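Local coordinates for protein RmpA (Streptococcus mutans, PDB 3BJV) that probably serves as the IIA component of an ascorbate phosphotransferase system, passing phosphoryl groups on to the IIB component during uptake, at residues T31-I34 and E35-A38; Y43-A46 and I47-T51. One frame throughout, in Å; residues are numbered along the deposited sequence.

Contact 1 of 2, residues T31-I34 and E35-A38; sequences TPLI and ESGA
Glu35 N and Ser36 N bond back to Thr31 O and Pro32 O, four residues earlier, as the last turn of helix 22-36, kinked at Pro32 and Leu33 where the N atoms lack a bond to the preceding turn, closes in a Schellman motif at Gly37. The Glu35 N to Thr31 O bond (3.0 Å) is almost straight at 173°, whereas Gly37 N bonds Ile34 O, only three residues back, at 3.0 Å in the tighter turn that ends the helix. Gly37 has a positive phi of 82°, and here the chain departs from the helix axis.

On the outer surface, the extended side chain of Glu35 runs back along the helix and crosses Thr31 at a slant. Its OE2 comes 3.2 Å from Thr31 CG2; with CG2 trans to the backbone N, this methyl lies beside the Thr31 carbonyl, on the side from which the Glu35 chain arrives. The other carboxylate oxygen, OE1, forms a salt bridge with Arg14, tying the helix end to strand 13-17, while Thr31 OG1 hydrogen-bonds to Lys27 O one turn earlier.

The inward side is mixed: Leu33 and Ala38 pack on Ala79 of strand 79-85 and on Asn10 of helix 3-10, whose OD1 is also hydrogen-bonded to Ser36 OG. Beyond the glycine the chain folds back under the last turn, bringing the Ala38 methyl CB to 4.2 Å from Leu33 CB.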
loop_
_atom_site.group_PDB
_atom_site.type_symbol
_atom_site.label_atom_id
_atom_site.label_comp_id
_atom_site.label_asym_id
_atom_site.label_seq_id
_atom_site.Cartn_x
_atom_site.Cartn_y
_atom_site.Cartn_z
ATOM N N THR A 31 5.675 15.626 14.369
ATOM C CA THR A 31 5.448 16.669 15.326
ATOM C C THR A 31 4.130 17.383 15.062
ATOM O O THR A 31 3.351 17.564 15.967
ATOM C CB THR A 31 6.631 17.638 15.304
ATOM O OG1 THR A 31 7.599 17.171 16.238
ATOM C CG2 THR A 31 6.167 19.054 15.692
ATOM N N PRO A 32 3.864 17.792 13.813
ATOM C CA PRO A 32 2.548 18.435 13.607
ATOM C C PRO A 32 1.331 17.647 14.114
ATOM O O PRO A 32 0.376 18.267 14.577
ATOM C CB PRO A 32 2.497 18.691 12.085
ATOM C CG PRO A 32 3.920 18.667 11.635
ATOM C CD PRO A 32 4.685 17.767 12.585
ATOM N N LEU A 33 1.387 16.313 14.030
ATOM C CA LEU A 33 0.347 15.389 14.483
ATOM C C LEU A 33 0.306 15.123 16.006
ATOM O O LEU A 33 -0.745 14.794 16.565
ATOM C CB LEU A 33 0.537 14.029 13.802
ATOM C CG LEU A 33 0.504 14.037 12.294
ATOM C CD1 LEU A 33 0.675 12.595 11.750
ATOM C CD2 LEU A 33 -0.798 14.692 11.854
ATOM N N ILE A 34 1.456 15.196 16.661
ATOM C CA ILE A 34 1.478 15.299 18.106
ATOM C C ILE A 34 0.785 16.638 18.540
ATOM O O ILE A 34 -0.082 16.628 19.408
ATOM C CB ILE A 34 2.885 15.277 18.642
ATOM C CG1 ILE A 34 3.540 13.932 18.364
ATOM C CG2 ILE A 34 2.842 15.556 20.079
ATOM C CD1 ILE A 34 5.065 14.017 18.312
ATOM N N GLU A 35 1.150 17.769 17.934
ATOM C CA GLU A 35 0.516 19.020 18.318
ATOM C C GLU A 35 -1.013 19.014 18.141
ATOM O O GLU A 35 -1.746 19.464 19.003
ATOM C CB GLU A 35 1.154 20.188 17.597
ATOM C CG GLU A 35 2.604 20.378 17.960
ATOM C CD GLU A 35 3.371 21.162 16.908
ATOM O OE1 GLU A 35 2.800 21.562 15.861
ATOM O OE2 GLU A 35 4.575 21.399 17.139
ATOM N N SER A 36 -1.514 18.466 17.045
ATOM C CA SER A 36 -2.945 18.388 16.918
ATOM C C SER A 36 -3.610 17.350 17.783
ATOM O O SER A 36 -4.825 17.381 17.878
ATOM C CB SER A 36 -3.345 18.198 15.459
ATOM O OG SER A 36 -2.936 16.947 15.001
ATOM N N GLY A 37 -2.862 16.428 18.395
ATOM C CA GLY A 37 -3.497 15.303 19.114
ATOM C C GLY A 37 -3.941 14.118 18.235
ATOM O O GLY A 37 -4.591 13.199 18.706
ATOM N N ALA A 38 -3.544 14.087 16.959
ATOM C CA ALA A 38 -3.777 12.900 16.137
ATOM C C ALA A 38 -3.023 11.695 16.676
ATOM O O ALA A 38 -3.544 10.592 16.651
ATOM C CB ALA A 38 -3.433 13.152 14.701
#

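Contact 2 of 2, residues Y43-A46 and I47-T51; sequences YYNA and IIEST
Two tyrosine-isoleucine pairs, each four residues apart, carry the apolar packing along helix 42-54. Tyr44 and Ile48 lie side by side and point the same way, with Ile48 CD1 3.6 Å from Tyr44 CE1 and also near the phenol oxygen. Tyr43 is crossed at a slant by Ile47, whose CD1 methyl meets Tyr43 CE2 at 3.8 Å. It reaches the ring because Ile47 CG1 is anti to its own carbonyl carbon (chi1 -78°), sending the branch back toward the preceding turn. On the exposed side, chi1 of -60° sets Glu49 CG 3.6 Å from Asn45 OD1, and the bends beyond it leave the carboxylate plane only 7° from that of the amide.

The backbone is helical throughout, with Glu49 N bonding Asn45 O at 2.8 Å, although Ile47 N adds a weak bond to Tyr44 O. Ala46 O is gripped twice, by Ser50 N (2.8 Å) and Ser50 OG (3.0 Å), arriving from opposite faces of its plane. Thr51 OG1 repeats the pattern on Ile47 O at 2.7 Å.

Further out, Tyr43 OH is anchored to Leu103 O and Ala69 N, fixing the ring near His68, while Ile47 packs on Val26 and Val30 of helix 22-36. Ser50 touches Lys109 of the second subunit. This is an amphipathic helix in an outer layer of an alpha/beta three-layer sandwich, its i to i+4 pairs fanning from buried Tyr43-Ile47 to exposed Asn45-Glu49.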
loop_
_atom_site.group_PDB
_atom_site.type_symbol
_atom_site.label_atom_id
_atom_site.label_comp_id
_atom_site.label_asym_id
_atom_site.label_seq_id
_atom_site.Cartn_x
_atom_site.Cartn_y
_atom_site.Cartn_z
ATOM N N TYR A 43 4.483 7.912 19.510
ATOM C CA TYR A 43 4.422 7.536 18.089
ATOM C C TYR A 43 5.739 7.794 17.380
ATOM O O TYR A 43 6.197 6.994 16.602
ATOM C CB TYR A 43 3.296 8.304 17.356
ATOM C CG TYR A 43 2.871 7.682 16.026
ATOM C CD1 TYR A 43 2.356 6.376 15.960
ATOM C CD2 TYR A 43 2.999 8.389 14.837
ATOM C CE1 TYR A 43 1.977 5.808 14.736
ATOM C CE2 TYR A 43 2.604 7.847 13.632
ATOM C CZ TYR A 43 2.111 6.562 13.583
ATOM O OH TYR A 43 1.721 6.064 12.376
ATOM N N TYR A 44 6.340 8.911 17.717
ATOM C CA TYR A 44 7.665 9.292 17.322
ATOM C C TYR A 44 8.750 8.282 17.700
ATOM O O TYR A 44 9.490 7.851 16.823
ATOM C CB TYR A 44 7.956 10.698 17.888
ATOM C CG TYR A 44 9.391 11.144 17.791
ATOM C CD1 TYR A 44 10.041 11.275 16.567
ATOM C CD2 TYR A 44 10.089 11.430 18.933
ATOM C CE1 TYR A 44 11.398 11.670 16.511
ATOM C CE2 TYR A 44 11.393 11.824 18.900
ATOM C CZ TYR A 44 12.051 11.937 17.704
ATOM O OH TYR A 44 13.360 12.350 17.773
ATOM N N ASN A 45 8.859 7.925 18.980
ATOM C CA ASN A 45 9.857 6.961 19.440
ATOM C C ASN A 45 9.653 5.638 18.701
ATOM O O ASN A 45 10.624 4.981 18.309
ATOM C CB ASN A 45 9.773 6.761 20.988
ATOM C CG ASN A 45 10.754 5.672 21.512
ATOM O OD1 ASN A 45 10.374 4.526 21.733
ATOM N ND2 ASN A 45 12.010 6.033 21.695
ATOM N N ALA A 46 8.390 5.258 18.499
ATOM C CA ALA A 46 8.075 4.008 17.781
ATOM C C ALA A 46 8.610 3.946 16.350
ATOM O O ALA A 46 9.082 2.896 15.921
ATOM C CB ALA A 46 6.591 3.706 17.794
ATOM N N ILE A 47 8.514 5.050 15.615
ATOM C CA ILE A 47 8.887 5.074 14.196
ATOM C C ILE A 47 10.372 4.891 14.183
ATOM O O ILE A 47 10.881 4.083 13.410
ATOM C CB ILE A 47 8.438 6.394 13.472
ATOM C CG1 ILE A 47 6.952 6.345 13.149
ATOM C CG2 ILE A 47 9.095 6.553 12.132
ATOM C CD1 ILE A 47 6.339 7.774 12.984
ATOM N N ILE A 48 11.061 5.604 15.088
ATOM C CA ILE A 48 12.520 5.542 15.172
ATOM C C ILE A 48 13.011 4.182 15.589
ATOM O O ILE A 48 13.883 3.636 14.952
ATOM C CB ILE A 48 13.126 6.707 16.055
ATOM C CG1 ILE A 48 12.981 8.067 15.322
ATOM C CG2 ILE A 48 14.572 6.418 16.411
ATOM C CD1 ILE A 48 13.875 9.092 15.834
ATOM N N GLU A 49 12.483 3.647 16.682
ATOM C CA GLU A 49 12.805 2.258 17.073
ATOM C C GLU A 49 12.505 1.219 16.030
ATOM O O GLU A 49 13.324 0.316 15.847
ATOM C CB GLU A 49 12.125 1.851 18.395
ATOM C CG GLU A 49 12.540 2.733 19.541
ATOM C CD GLU A 49 14.040 2.740 19.728
ATOM O OE1 GLU A 49 14.534 1.631 20.004
ATOM O OE2 GLU A 49 14.721 3.802 19.575
ATOM N N SER A 50 11.355 1.317 15.348
ATOM C CA SER A 50 11.059 0.390 14.237
ATOM C C SER A 50 12.012 0.518 13.074
ATOM O O SER A 50 12.396 -0.460 12.472
ATOM C CB SER A 50 9.638 0.564 13.747
ATOM O OG SER A 50 8.764 0.154 14.782
ATOM N N THR A 51 12.395 1.733 12.757
ATOM C CA THR A 51 13.313 2.005 11.691
ATOM C C THR A 51 14.698 1.425 12.004
ATOM O O THR A 51 15.296 0.771 11.118
ATOM C CB THR A 51 13.425 3.510 11.439
ATOM O OG1 THR A 51 12.137 3.998 11.071
ATOM C CG2 THR A 51 14.341 3.777 10.348
#

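Contact 1 closes helix 22-36 before contact 2 opens near the start of helix 42-54, so the two come in series along the chain, joined by the short connection 37-41. Their centres are about 15 Å apart and their nearest atoms about 4 Å, without touching. The helices nevertheless pack together: besides the isoleucine packing of contact 2 on helix 22-36, Tyr44 meets Lys27 and Thr51 meets Trp22. Contact 1 rests on strand 79-85 of the mixed sheet and on helix 3-10, while contact 2 reaches strand 96-104 of the same sheet and extends to the second subunit. Together they link one helical layer of the sandwich to its central sheet.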